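Local structure of hypothetical protein TTHA1785 (Thermus thermophilus, 2EPG) at residues A[88-93]-A[353-358]; A[110-115]-A[331-336]; A[170-175]-A[308-313]; A[194-199]-A[253-258]; A[247-252]-A[298-303]. The protein probably joins RNA ends as a GTP- and manganese-dependent ligase of the RtcB family, sealing 3'-phosphate or 2',3'-cyclic phosphate ends to 5'-hydroxyl ends. All blocks are in the same frame, centred on the assembly; numbering follows the deposited sequence.

Contact 1 (A[88-93]-A[353-358]); sequences AAFDPE and LVHRKG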
# COMPACT_ATOMS: atom_id res chain seq x y z
N ALA A 88 -11.52 -7.24 -2.42
CA ALA A 88 -12.69 -7.71 -3.17
C ALA A 88 -12.33 -7.91 -4.63
O ALA A 88 -11.96 -6.96 -5.31
CB ALA A 88 -13.85 -6.70 -3.04
N ALA A 89 -12.44 -9.15 -5.09
CA ALA A 89 -12.12 -9.48 -6.47
C ALA A 89 -13.41 -9.50 -7.30
O ALA A 89 -14.45 -9.97 -6.83
CB ALA A 89 -11.41 -10.84 -6.52
N PHE A 90 -13.33 -8.96 -8.52
CA PHE A 90 -14.47 -8.89 -9.43
C PHE A 90 -14.10 -9.48 -10.79
O PHE A 90 -13.05 -9.15 -11.35
CB PHE A 90 -14.94 -7.45 -9.57
CG PHE A 90 -15.66 -6.92 -8.34
CD1 PHE A 90 -14.95 -6.35 -7.29
CD2 PHE A 90 -17.04 -7.04 -8.24
CE1 PHE A 90 -15.61 -5.90 -6.15
CE2 PHE A 90 -17.71 -6.59 -7.10
CZ PHE A 90 -16.99 -6.02 -6.05
N ASP A 91 -14.97 -10.34 -11.33
CA ASP A 91 -14.70 -10.98 -12.62
C ASP A 91 -15.36 -10.24 -13.78
O ASP A 91 -16.59 -10.22 -13.90
CB ASP A 91 -15.20 -12.43 -12.60
CG ASP A 91 -14.74 -13.22 -13.81
OD1 ASP A 91 -14.47 -12.62 -14.86
OD2 ASP A 91 -14.66 -14.46 -13.71
N PRO A 92 -14.56 -9.66 -14.68
CA PRO A 92 -15.07 -8.91 -15.83
C PRO A 92 -16.02 -9.75 -16.69
O PRO A 92 -17.01 -9.24 -17.21
CB PRO A 92 -13.80 -8.53 -16.61
CG PRO A 92 -12.72 -8.62 -15.59
CD PRO A 92 -13.10 -9.82 -14.78
N GLU A 93 -15.70 -11.03 -16.84
CA GLU A 93 -16.50 -11.94 -17.65
C GLU A 93 -17.84 -12.28 -17.03
O GLU A 93 -18.71 -12.86 -17.69
CB GLU A 93 -15.74 -13.24 -17.90
CG GLU A 93 -14.54 -13.04 -18.78
CD GLU A 93 -14.90 -12.25 -20.01
OE1 GLU A 93 -14.66 -11.02 -20.03
OE2 GLU A 93 -15.45 -12.86 -20.95
N LEU A 353 -10.26 -8.54 -11.29
CA LEU A 353 -9.82 -7.24 -10.82
C LEU A 353 -9.91 -7.26 -9.29
O LEU A 353 -11.00 -7.40 -8.74
CB LEU A 353 -10.71 -6.13 -11.37
CG LEU A 353 -10.38 -4.73 -10.84
CD1 LEU A 353 -9.04 -4.29 -11.39
CD2 LEU A 353 -11.50 -3.75 -11.23
N VAL A 354 -8.78 -7.10 -8.62
CA VAL A 354 -8.76 -7.13 -7.16
C VAL A 354 -8.65 -5.75 -6.52
O VAL A 354 -7.64 -5.06 -6.70
CB VAL A 354 -7.57 -7.99 -6.64
CG1 VAL A 354 -7.64 -8.13 -5.11
CG2 VAL A 354 -7.60 -9.36 -7.31
N HIS A 355 -9.69 -5.37 -5.78
CA HIS A 355 -9.74 -4.09 -5.08
C HIS A 355 -9.12 -4.32 -3.71
O HIS A 355 -9.50 -5.26 -2.98
CB HIS A 355 -11.18 -3.60 -4.85
CG HIS A 355 -11.92 -3.19 -6.09
ND1 HIS A 355 -12.43 -4.10 -6.99
CD2 HIS A 355 -12.29 -1.96 -6.53
CE1 HIS A 355 -13.08 -3.44 -7.94
NE2 HIS A 355 -13.02 -2.15 -7.69
N ARG A 356 -8.18 -3.46 -3.35
CA ARG A 356 -7.52 -3.56 -2.06
C ARG A 356 -7.44 -2.16 -1.50
O ARG A 356 -6.76 -1.31 -2.07
CB ARG A 356 -6.09 -4.14 -2.20
CG ARG A 356 -6.00 -5.60 -2.68
CD ARG A 356 -4.60 -6.19 -2.42
NE ARG A 356 -4.47 -7.58 -2.87
CZ ARG A 356 -4.13 -7.95 -4.10
NH1 ARG A 356 -4.04 -9.24 -4.40
NH2 ARG A 356 -3.86 -7.05 -5.04
N LYS A 357 -8.15 -1.92 -0.41
CA LYS A 357 -8.12 -0.62 0.24
C LYS A 357 -7.59 -0.90 1.62
O LYS A 357 -8.25 -1.58 2.41
CB LYS A 357 -9.52 -0.00 0.36
CG LYS A 357 -9.45 1.47 0.80
CD LYS A 357 -10.68 1.96 1.57
CE LYS A 357 -11.98 1.65 0.88
NZ LYS A 357 -13.13 2.37 1.48
N GLY A 358 -6.41 -0.38 1.92
CA GLY A 358 -5.81 -0.62 3.22
C GLY A 358 -5.48 -2.09 3.41
O GLY A 358 -5.75 -2.68 4.45

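Contact 2 (A[110-115]-A[331-336]); sequences GVRLLA and LRVLYD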
# COMPACT_ATOMS: atom_id res chain seq x y z
N GLY A 110 1.25 4.16 -0.56
CA GLY A 110 1.95 2.92 -0.33
C GLY A 110 3.22 3.08 0.48
O GLY A 110 3.44 4.12 1.09
N VAL A 111 4.06 2.05 0.43
CA VAL A 111 5.28 2.06 1.22
C VAL A 111 6.50 1.56 0.47
O VAL A 111 6.43 0.58 -0.27
CB VAL A 111 5.11 1.14 2.47
CG1 VAL A 111 6.30 1.29 3.39
CG2 VAL A 111 3.81 1.47 3.19
N ARG A 112 7.63 2.23 0.67
CA ARG A 112 8.87 1.78 0.09
C ARG A 112 9.85 1.62 1.25
O ARG A 112 9.92 2.48 2.14
CB ARG A 112 9.46 2.79 -0.90
CG ARG A 112 10.88 2.39 -1.32
CD ARG A 112 11.47 3.20 -2.47
NE ARG A 112 10.77 3.04 -3.75
CZ ARG A 112 11.35 3.25 -4.93
NH1 ARG A 112 10.67 3.11 -6.06
NH2 ARG A 112 12.63 3.57 -4.98
N LEU A 113 10.58 0.51 1.26
CA LEU A 113 11.57 0.29 2.30
C LEU A 113 12.96 0.15 1.67
O LEU A 113 13.18 -0.71 0.80
CB LEU A 113 11.27 -0.98 3.12
CG LEU A 113 12.24 -1.28 4.28
CD1 LEU A 113 12.14 -0.19 5.35
CD2 LEU A 113 11.89 -2.61 4.91
N LEU A 114 13.88 1.01 2.09
CA LEU A 114 15.25 0.96 1.62
C LEU A 114 16.03 0.23 2.73
O LEU A 114 15.76 0.42 3.92
CB LEU A 114 15.83 2.38 1.44
CG LEU A 114 15.11 3.37 0.51
CD1 LEU A 114 15.91 4.68 0.41
CD2 LEU A 114 14.96 2.75 -0.87
N ALA A 115 16.98 -0.62 2.33
CA ALA A 115 17.81 -1.37 3.26
C ALA A 115 19.26 -0.98 2.99
O ALA A 115 19.71 -1.05 1.85
CB ALA A 115 17.62 -2.87 3.05
N LEU A 331 22.20 2.00 0.05
CA LEU A 331 20.74 2.02 0.17
C LEU A 331 20.00 1.41 -1.03
O LEU A 331 19.82 2.05 -2.06
CB LEU A 331 20.27 3.46 0.39
CG LEU A 331 20.43 3.96 1.83
CD1 LEU A 331 20.50 5.49 1.87
CD2 LEU A 331 19.25 3.44 2.67
N ARG A 332 19.58 0.16 -0.89
CA ARG A 332 18.89 -0.50 -1.98
C ARG A 332 17.42 -0.62 -1.67
O ARG A 332 17.03 -0.60 -0.50
CB ARG A 332 19.45 -1.90 -2.22
CG ARG A 332 20.96 -1.95 -2.45
CD ARG A 332 21.38 -3.39 -2.71
NE ARG A 332 22.82 -3.59 -2.57
CZ ARG A 332 23.40 -4.78 -2.62
NH1 ARG A 332 24.72 -4.89 -2.48
NH2 ARG A 332 22.66 -5.87 -2.81
N VAL A 333 16.60 -0.75 -2.71
CA VAL A 333 15.18 -0.92 -2.53
C VAL A 333 14.95 -2.40 -2.14
O VAL A 333 15.25 -3.30 -2.93
CB VAL A 333 14.40 -0.62 -3.83
CG1 VAL A 333 12.92 -0.91 -3.63
CG2 VAL A 333 14.61 0.87 -4.23
N LEU A 334 14.47 -2.64 -0.93
CA LEU A 334 14.18 -3.99 -0.49
C LEU A 334 12.88 -4.33 -1.21
O LEU A 334 12.78 -5.35 -1.92
CB LEU A 334 14.01 -4.03 1.03
CG LEU A 334 13.88 -5.43 1.65
CD1 LEU A 334 14.35 -5.38 3.10
CD2 LEU A 334 12.43 -5.91 1.55
N TYR A 335 11.87 -3.48 -1.05
CA TYR A 335 10.61 -3.65 -1.77
C TYR A 335 9.80 -2.34 -1.74
O TYR A 335 10.11 -1.43 -0.97
CB TYR A 335 9.75 -4.79 -1.20
CG TYR A 335 8.84 -5.39 -2.24
CD1 TYR A 335 9.37 -5.92 -3.41
CD2 TYR A 335 7.46 -5.41 -2.08
CE1 TYR A 335 8.53 -6.45 -4.40
CE2 TYR A 335 6.64 -5.95 -3.05
CZ TYR A 335 7.19 -6.47 -4.21
OH TYR A 335 6.37 -7.01 -5.18
N ASP A 336 8.77 -2.27 -2.56
CA ASP A 336 7.89 -1.11 -2.62
C ASP A 336 6.53 -1.64 -3.08
O ASP A 336 6.43 -2.28 -4.13
CB ASP A 336 8.47 -0.07 -3.59
CG ASP A 336 7.55 1.14 -3.81
OD1 ASP A 336 8.06 2.28 -3.78
OD2 ASP A 336 6.33 0.96 -4.02
O HOH W 1 7.86 3.23 -6.31

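Contact 3 (A[170-175]-A[308-313]); sequences RGYGYP and RQLIAH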
# COMPACT_ATOMS: atom_id res chain seq x y z
N ARG A 170 16.32 8.17 -16.11
CA ARG A 170 16.89 9.52 -16.26
C ARG A 170 17.82 9.87 -15.11
O ARG A 170 18.11 11.03 -14.88
CB ARG A 170 15.80 10.60 -16.35
CG ARG A 170 15.28 10.87 -17.76
CD ARG A 170 14.31 9.82 -18.20
NE ARG A 170 13.85 9.96 -19.58
CZ ARG A 170 13.06 9.07 -20.17
NH1 ARG A 170 12.67 9.24 -21.42
NH2 ARG A 170 12.64 8.01 -19.49
N GLY A 171 18.27 8.86 -14.37
CA GLY A 171 19.20 9.13 -13.28
C GLY A 171 18.66 9.31 -11.88
O GLY A 171 19.43 9.45 -10.95
N TYR A 172 17.35 9.29 -11.69
CA TYR A 172 16.80 9.48 -10.35
C TYR A 172 16.62 8.14 -9.61
O TYR A 172 15.54 7.83 -9.12
CB TYR A 172 15.46 10.21 -10.43
CG TYR A 172 15.56 11.59 -11.02
CD1 TYR A 172 15.89 12.68 -10.23
CD2 TYR A 172 15.34 11.79 -12.39
CE1 TYR A 172 16.00 13.96 -10.78
CE2 TYR A 172 15.45 13.06 -12.95
CZ TYR A 172 15.77 14.13 -12.14
OH TYR A 172 15.88 15.39 -12.68
N GLY A 173 17.70 7.37 -9.55
CA GLY A 173 17.66 6.08 -8.88
C GLY A 173 18.77 5.17 -9.40
O GLY A 173 19.59 5.61 -10.19
N TYR A 174 18.81 3.94 -8.91
CA TYR A 174 19.79 2.96 -9.38
C TYR A 174 19.03 2.12 -10.39
O TYR A 174 17.82 1.93 -10.25
CB TYR A 174 20.28 2.06 -8.24
CG TYR A 174 21.01 2.78 -7.13
CD1 TYR A 174 21.67 4.00 -7.36
CD2 TYR A 174 21.07 2.23 -5.86
CE1 TYR A 174 22.36 4.64 -6.34
CE2 TYR A 174 21.75 2.86 -4.84
CZ TYR A 174 22.39 4.06 -5.08
OH TYR A 174 23.07 4.65 -4.04
N PRO A 175 19.73 1.58 -11.41
CA PRO A 175 19.11 0.75 -12.45
C PRO A 175 18.25 -0.38 -11.90
O PRO A 175 17.15 -0.64 -12.39
CB PRO A 175 20.32 0.21 -13.22
CG PRO A 175 21.34 1.30 -13.06
CD PRO A 175 21.19 1.66 -11.61
N ARG A 308 7.52 8.00 -4.86
CA ARG A 308 8.34 7.30 -3.88
C ARG A 308 9.75 7.10 -4.44
O ARG A 308 10.73 7.18 -3.71
CB ARG A 308 7.69 5.96 -3.50
CG ARG A 308 6.40 6.12 -2.67
CD ARG A 308 5.98 4.84 -1.95
NE ARG A 308 5.49 3.78 -2.84
CZ ARG A 308 4.22 3.61 -3.19
NH1 ARG A 308 3.88 2.62 -3.99
NH2 ARG A 308 3.27 4.43 -2.74
N GLN A 309 9.84 6.83 -5.74
CA GLN A 309 11.13 6.65 -6.36
C GLN A 309 11.95 7.94 -6.21
O GLN A 309 13.13 7.88 -5.86
CB GLN A 309 10.98 6.30 -7.84
CG GLN A 309 12.30 6.18 -8.60
CD GLN A 309 13.20 5.04 -8.09
OE1 GLN A 309 12.73 3.92 -7.85
NE2 GLN A 309 14.48 5.32 -7.93
N LEU A 310 11.32 9.09 -6.43
CA LEU A 310 12.02 10.38 -6.33
C LEU A 310 12.48 10.62 -4.92
O LEU A 310 13.60 11.05 -4.68
CB LEU A 310 11.11 11.55 -6.76
CG LEU A 310 11.67 12.58 -7.76
CD1 LEU A 310 10.87 13.89 -7.68
CD2 LEU A 310 13.15 12.85 -7.50
N ILE A 311 11.60 10.36 -3.96
CA ILE A 311 11.96 10.56 -2.56
C ILE A 311 13.15 9.68 -2.19
O ILE A 311 14.06 10.11 -1.49
CB ILE A 311 10.75 10.25 -1.64
CG1 ILE A 311 9.65 11.29 -1.90
CG2 ILE A 311 11.18 10.31 -0.16
CD1 ILE A 311 8.33 11.00 -1.21
N ALA A 312 13.15 8.45 -2.69
CA ALA A 312 14.26 7.53 -2.40
C ALA A 312 15.56 8.11 -2.94
O ALA A 312 16.61 7.99 -2.30
CB ALA A 312 13.99 6.16 -3.02
N HIS A 313 15.49 8.75 -4.11
CA HIS A 313 16.69 9.36 -4.70
C HIS A 313 17.21 10.45 -3.76
O HIS A 313 18.41 10.53 -3.50
CB HIS A 313 16.36 9.97 -6.08
CG HIS A 313 17.54 10.61 -6.75
ND1 HIS A 313 18.59 9.88 -7.27
CD2 HIS A 313 17.85 11.91 -6.96
CE1 HIS A 313 19.50 10.70 -7.77
NE2 HIS A 313 19.07 11.94 -7.59

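Contact 4 (A[194-199]-A[253-258]); sequences KVSERA and GHQVCQ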
# COMPACT_ATOMS: atom_id res chain seq x y z
N LYS A 194 -7.34 10.28 -19.48
CA LYS A 194 -8.49 10.05 -18.61
C LYS A 194 -8.34 10.74 -17.26
O LYS A 194 -9.23 10.69 -16.41
CB LYS A 194 -8.69 8.54 -18.42
CG LYS A 194 -8.63 7.74 -19.73
CD LYS A 194 -9.74 8.14 -20.70
CE LYS A 194 -9.70 7.30 -21.97
NZ LYS A 194 -11.00 7.35 -22.68
N VAL A 195 -7.19 11.37 -17.05
CA VAL A 195 -6.93 12.10 -15.80
C VAL A 195 -7.36 13.55 -16.05
O VAL A 195 -6.91 14.17 -17.00
CB VAL A 195 -5.43 12.04 -15.46
CG1 VAL A 195 -5.13 12.92 -14.23
CG2 VAL A 195 -5.02 10.60 -15.21
N SER A 196 -8.23 14.07 -15.19
CA SER A 196 -8.74 15.44 -15.35
C SER A 196 -7.65 16.48 -15.22
O SER A 196 -6.62 16.24 -14.58
CB SER A 196 -9.84 15.74 -14.33
OG SER A 196 -9.31 15.98 -13.05
N GLU A 197 -7.88 17.64 -15.84
CA GLU A 197 -6.91 18.73 -15.79
C GLU A 197 -6.64 19.08 -14.35
O GLU A 197 -5.50 19.31 -13.96
CB GLU A 197 -7.45 19.99 -16.46
CG GLU A 197 -7.85 19.83 -17.90
CD GLU A 197 -8.25 21.16 -18.50
OE1 GLU A 197 -7.35 22.01 -18.66
OE2 GLU A 197 -9.45 21.35 -18.80
N ARG A 198 -7.71 19.14 -13.56
CA ARG A 198 -7.61 19.47 -12.16
C ARG A 198 -6.71 18.49 -11.40
O ARG A 198 -5.87 18.90 -10.59
CB ARG A 198 -9.01 19.50 -11.55
CG ARG A 198 -9.04 19.78 -10.07
CD ARG A 198 -10.47 19.87 -9.60
NE ARG A 198 -10.56 20.11 -8.17
CZ ARG A 198 -11.70 20.43 -7.55
NH1 ARG A 198 -11.71 20.63 -6.24
NH2 ARG A 198 -12.82 20.56 -8.25
N ALA A 199 -6.88 17.19 -11.65
CA ALA A 199 -6.06 16.19 -10.98
C ALA A 199 -4.62 16.34 -11.42
O ALA A 199 -3.70 16.31 -10.62
CB ALA A 199 -6.58 14.79 -11.30
N GLY A 253 -4.22 11.61 -7.14
CA GLY A 253 -5.03 10.43 -6.92
C GLY A 253 -6.34 10.73 -6.23
O GLY A 253 -7.38 10.16 -6.55
N HIS A 254 -6.29 11.64 -5.28
CA HIS A 254 -7.49 12.02 -4.55
C HIS A 254 -8.52 12.60 -5.54
O HIS A 254 -9.69 12.23 -5.51
CB HIS A 254 -7.12 13.07 -3.49
CG HIS A 254 -8.22 13.37 -2.52
ND1 HIS A 254 -8.35 12.71 -1.32
CD2 HIS A 254 -9.24 14.26 -2.57
CE1 HIS A 254 -9.40 13.19 -0.67
NE2 HIS A 254 -9.95 14.13 -1.40
N GLN A 255 -8.06 13.50 -6.41
CA GLN A 255 -8.94 14.13 -7.38
C GLN A 255 -9.54 13.11 -8.34
O GLN A 255 -10.73 13.15 -8.62
CB GLN A 255 -8.19 15.21 -8.18
CG GLN A 255 -9.09 16.13 -9.00
CD GLN A 255 -10.13 16.83 -8.15
OE1 GLN A 255 -9.79 17.50 -7.18
NE2 GLN A 255 -11.40 16.65 -8.48
N VAL A 256 -8.71 12.19 -8.84
CA VAL A 256 -9.19 11.15 -9.74
C VAL A 256 -10.31 10.33 -9.09
O VAL A 256 -11.27 9.93 -9.76
CB VAL A 256 -8.03 10.20 -10.16
CG1 VAL A 256 -8.60 8.94 -10.84
CG2 VAL A 256 -7.10 10.91 -11.10
N CYS A 257 -10.19 10.08 -7.80
CA CYS A 257 -11.22 9.31 -7.11
C CYS A 257 -12.52 10.12 -7.10
O CYS A 257 -13.60 9.60 -7.39
CB CYS A 257 -10.79 8.98 -5.68
SG CYS A 257 -11.99 7.97 -4.72
N GLN A 258 -12.39 11.40 -6.77
CA GLN A 258 -13.53 12.31 -6.70
C GLN A 258 -14.21 12.47 -8.06
O GLN A 258 -15.43 12.38 -8.16
CB GLN A 258 -13.08 13.69 -6.21
CG GLN A 258 -14.18 14.74 -6.22
CD GLN A 258 -15.21 14.51 -5.13
OE1 GLN A 258 -14.91 14.65 -3.94
NE2 GLN A 258 -16.44 14.17 -5.53

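Contact 5 (A[247-252]-A[298-303]); sequences TGSRGL and AAAANF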
# COMPACT_ATOMS: atom_id res chain seq x y z
N THR A 247 3.86 7.29 1.46
CA THR A 247 3.18 8.35 0.74
C THR A 247 2.51 7.79 -0.52
O THR A 247 2.73 6.62 -0.90
CB THR A 247 4.15 9.50 0.37
OG1 THR A 247 3.39 10.57 -0.20
CG2 THR A 247 5.20 9.02 -0.65
N GLY A 248 1.69 8.62 -1.17
CA GLY A 248 0.96 8.17 -2.34
C GLY A 248 0.93 9.06 -3.57
O GLY A 248 1.95 9.65 -3.95
N SER A 249 -0.24 9.14 -4.21
CA SER A 249 -0.40 9.94 -5.42
C SER A 249 -0.71 11.40 -5.12
O SER A 249 -0.98 12.20 -6.02
CB SER A 249 -1.47 9.33 -6.33
OG SER A 249 -2.68 9.07 -5.63
N ARG A 250 -0.66 11.75 -3.84
CA ARG A 250 -0.90 13.12 -3.40
C ARG A 250 -2.25 13.69 -3.86
O ARG A 250 -3.28 13.02 -3.75
CB ARG A 250 0.27 13.97 -3.89
CG ARG A 250 1.61 13.39 -3.46
CD ARG A 250 1.96 13.68 -1.99
NE ARG A 250 2.51 15.03 -1.82
CZ ARG A 250 1.81 16.09 -1.42
NH1 ARG A 250 2.40 17.27 -1.31
NH2 ARG A 250 0.53 15.96 -1.09
N GLY A 251 -2.27 14.91 -4.37
CA GLY A 251 -3.56 15.46 -4.79
C GLY A 251 -4.15 14.87 -6.06
O GLY A 251 -5.37 14.88 -6.26
N LEU A 252 -3.29 14.34 -6.91
CA LEU A 252 -3.70 13.76 -8.18
C LEU A 252 -4.62 12.55 -8.00
O LEU A 252 -5.70 12.47 -8.61
CB LEU A 252 -2.45 13.41 -8.97
CG LEU A 252 -2.49 13.18 -10.47
CD1 LEU A 252 -1.11 13.45 -11.05
CD2 LEU A 252 -2.94 11.77 -10.76
N ALA A 298 -4.75 3.93 -12.84
CA ALA A 298 -3.43 3.40 -13.13
C ALA A 298 -2.42 4.54 -13.28
O ALA A 298 -1.27 4.41 -12.86
CB ALA A 298 -3.46 2.56 -14.42
N ALA A 299 -2.86 5.63 -13.89
CA ALA A 299 -1.99 6.79 -14.09
C ALA A 299 -1.65 7.38 -12.72
O ALA A 299 -0.51 7.74 -12.44
CB ALA A 299 -2.69 7.85 -14.97
N ALA A 300 -2.65 7.45 -11.85
CA ALA A 300 -2.42 7.97 -10.51
C ALA A 300 -1.44 7.04 -9.78
O ALA A 300 -0.53 7.50 -9.09
CB ALA A 300 -3.74 8.06 -9.77
N ALA A 301 -1.64 5.73 -9.92
CA ALA A 301 -0.75 4.79 -9.25
C ALA A 301 0.69 4.95 -9.73
O ALA A 301 1.62 4.92 -8.94
CB ALA A 301 -1.24 3.34 -9.49
N ASN A 302 0.88 5.13 -11.03
CA ASN A 302 2.22 5.29 -11.59
C ASN A 302 2.86 6.56 -11.06
O ASN A 302 4.08 6.62 -10.89
CB ASN A 302 2.16 5.32 -13.13
CG ASN A 302 1.77 3.98 -13.72
OD1 ASN A 302 1.40 3.87 -14.91
ND2 ASN A 302 1.85 2.94 -12.91
N PHE A 303 2.04 7.56 -10.81
CA PHE A 303 2.53 8.82 -10.28
C PHE A 303 3.01 8.57 -8.86
O PHE A 303 4.09 9.03 -8.45
CB PHE A 303 1.41 9.87 -10.28
CG PHE A 303 1.85 11.20 -9.72
CD1 PHE A 303 2.77 11.99 -10.39
CD2 PHE A 303 1.35 11.65 -8.50
CE1 PHE A 303 3.18 13.22 -9.87
CE2 PHE A 303 1.76 12.87 -7.97
CZ PHE A 303 2.67 13.65 -8.66

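Contact 1 (A[88-93]-A[353-358])
The rings of F90 and H355 cross at about a right angle on one face of an antiparallel strand pair, their planes 79° apart and their centroids 5.2 Å from each other. Contact is made by one side of each ring: CD1 of F90 comes within 3.4 Å of ND1 of H355, with CE1 of the imidazole scarcely farther. Both rings reach this position in the same way, with CG opposite the carbonyl carbon and close to the backbone N (chi1 -73° for F90, -69° for H355). For the histidine this turn sets the ND1 edge of the ring beside the carbonyl O of A88, to which ND1 of H355 gives a weak bond of 3.4 Å. That oxygen is chiefly engaged by the backbone N of H355, at 2.8 Å, while the N of A88 bonds to the carbonyl O of H355. F90 and L353 repeat the reciprocal pattern. Between these two hydrogen-bonded pairs sits the non-hydrogen-bonded pair A89–V354, whose side chains occupy the other face, CB of A89 meeting CG2 of V354 at 4.2 Å. A leucine in place of H355 lacks both nitrogens and would probably leave the backbone N of S99, now bonded to NE2, without its acceptor. Chemically, the imidazole is engaged at both nitrogens: a backbone carbonyl at ND1 and a backbone N-H at NE2 are consistent with a neutral ring protonated at ND1, which would help to fix its rotation between strand 86-90 and the chain at S99.

Contact 2 (A[110-115]-A[331-336])
The guanidinium of R112 takes D336 at its edge: NE of R112 donates to OD1 of D336 at 2.8 Å in an almost straight bond (177°), and OD1 lies in the guanidinium plane. The carboxylate receives it on its anti lone pair, its own plane turned 83° from the guanidinium. CG2 of V333 comes within 3.4 Å of NH2 of R112. A bend at chi3 (-64°) turns NE from the extended chain toward OD1, and a water accepting from NH1 while donating to OD1 closes a second path between the two residues. With NH1 also bonded to Q309 and OD2 paired with R308, the buried charges are gripped on several sides. A methionine in place of R112 would probably leave the D336 carboxylate without the charged partner at OD1, and Q309 OE1 without its donor. Farther along, L114 packs on V333, while on the other face CD1 of L334 lies 4.1 Å from CD2 of L113. The backbones pair antiparallel, but L334 and Y335 both stand opposite L113: N of L334 bonds to its O, and N of L113 to O of Y335. This is a classic beta bulge, in the strand that runs on to the predicted GMP-binding H339.

Contact 3 (A[170-175]-A[308-313])
The H313 side chain leaves helix 288-321 toward the loop 170-175. Its CB lies 3.8 Å from the carbonyl O of Y172. With CG placed opposite the backbone N (chi1 -180°), the imidazole then extends toward the turn. CG is beneath CA of Y172, which stands over one face of the H313 ring, 3.8 Å from its centroid, as a CH-pi contact. On one flank ND1 of H313 comes against the Y172–G173 peptide, 3.5 Å from the N of G173, a packing contact rather than a bond. On the other flank CD2 meets CD1 of the Y172 ring. At the far end CE1 of H313 approaches the carbonyl O of G171 at 3.4 Å, with NE2 beside it, between that oxygen and CD1 of Y172. The Y172 ring presents its edge to the face of the H313 imidazole, an edge-to-face pair with planes at 74°, and CD1 of Y172 also touches CD2 of L310 at 3.9 Å. One turn back along the helix, Q309 supplies the hydrogen bond of the contact: its chain bends at chi2 (63°) and NE2 of Q309 reaches the carbonyl O of Y172 at 3.0 Å, in the carbonyl plane and on a lone pair. The same NE2 also donates to D177, and OE1 accepts from R112. NE2 of Q309 lies 3.4 Å from CA of G173, where a side chain would collide with it, and the backbone angles there also call for glycine. Chemically, then, a single amide joins loop, helix and strand 110-119, while CA-to-ring packing also holds Y172.

Contact 4 (A[194-199]-A[253-258])
A199 and Q255 meet at the tight centre of this helix pair: CB of A199 is 3.5 Å from CB of Q255. CG of Q255 lies just above the backbone of A199, 3.6 Å from N of A199, and so close an approach is consistent with the small alanine side chain. Next to it CG2 of V256 touches CB of A199 at 3.9 Å and, more loosely, CG1 of V195, giving the inner side an apolar lining that A296 and A299 of helix 288-321 extend. The outer side is of another kind. There R198, extended from CG to NE, reaches across the end of Q255 at about a right angle. Its guanidinium lies over the amide with planes 29° apart, NE2 of Q255 standing 3.5 Å above one face of the R198 guanidinium toward the rim. NE of R198 is 2.9 Å from OE1 of Q255, but the angle is too poor for a hydrogen bond, and R198 as a whole is exposed. The amide is held chiefly by D259 at NE2, with a weak bond from R202 to OE1. D259 is also bonded to OG of S196, the N-cap of helix 197-203, where OG of S196 accepts from N of A199 at 3.1 Å. Here, then, an N-capped helix start docks through a small alanine on the flank of helix 250-265, with helix 288-321 against the apolar side.

Contact 5 (A[247-252]-A[298-303])
Helix packing next to the predicted manganese site is the setting: the turn after strand 240-247, which leads into helix 250-265, rests on helix 288-321. The backbone N of S249 is bonded to D106, a predicted manganese ligand, and its OG to the carbonyl O of I107, so the turn that touches F303 is also tied to the metal-site loop. F303 takes contacts on a face and at an edge. Its ring points out from the helix with CG opposite the backbone N (chi1 179°), and CD1 of L252 sits over the centre of one face, 4.0 Å from the centroid of the F303 ring and 13° off the normal, a CH-pi contact. The other methyl of L252, CD2, turns away from the ring to A300, 3.9 Å from CB of A300. Thus the two branches of one leucine meet residues about one turn apart on the helix, and L160 of helix 153-162 adds a further apolar neighbour to both L252 and F303. R250 brings its CB toward the ring edge, but its chain leads away, and its NE is bonded to T209. Close by, CB of S249 packs at 3.4 Å on the carbonyl O of A300. At the ring's edge, near its plane, the carbonyl O of S249 lies 3.4 Å from CE2 of F303.

How the contacts relate
Following the chain from the N terminus, the first segment met is that on strand 86-90, and contact 1 closes the widest loop when the chain returns to it in strand 350-357; the other four contacts all fall within that span. Contact 2 closes the next loop, 110-115 to 331-336, and holds contact 3, which in turn holds contacts 4 and 5. These last two cross, their segments alternating, and share helix 250-265. Helix 288-321 serves both contacts 3 and 5. Contacts 2 and 3 meet through the D336–R308 salt bridge, while T247 of contact 5 reaches both G110 and R308. Contact 1 stands apart, linked to contact 2 through neighbouring strands 332-347 and 350-357.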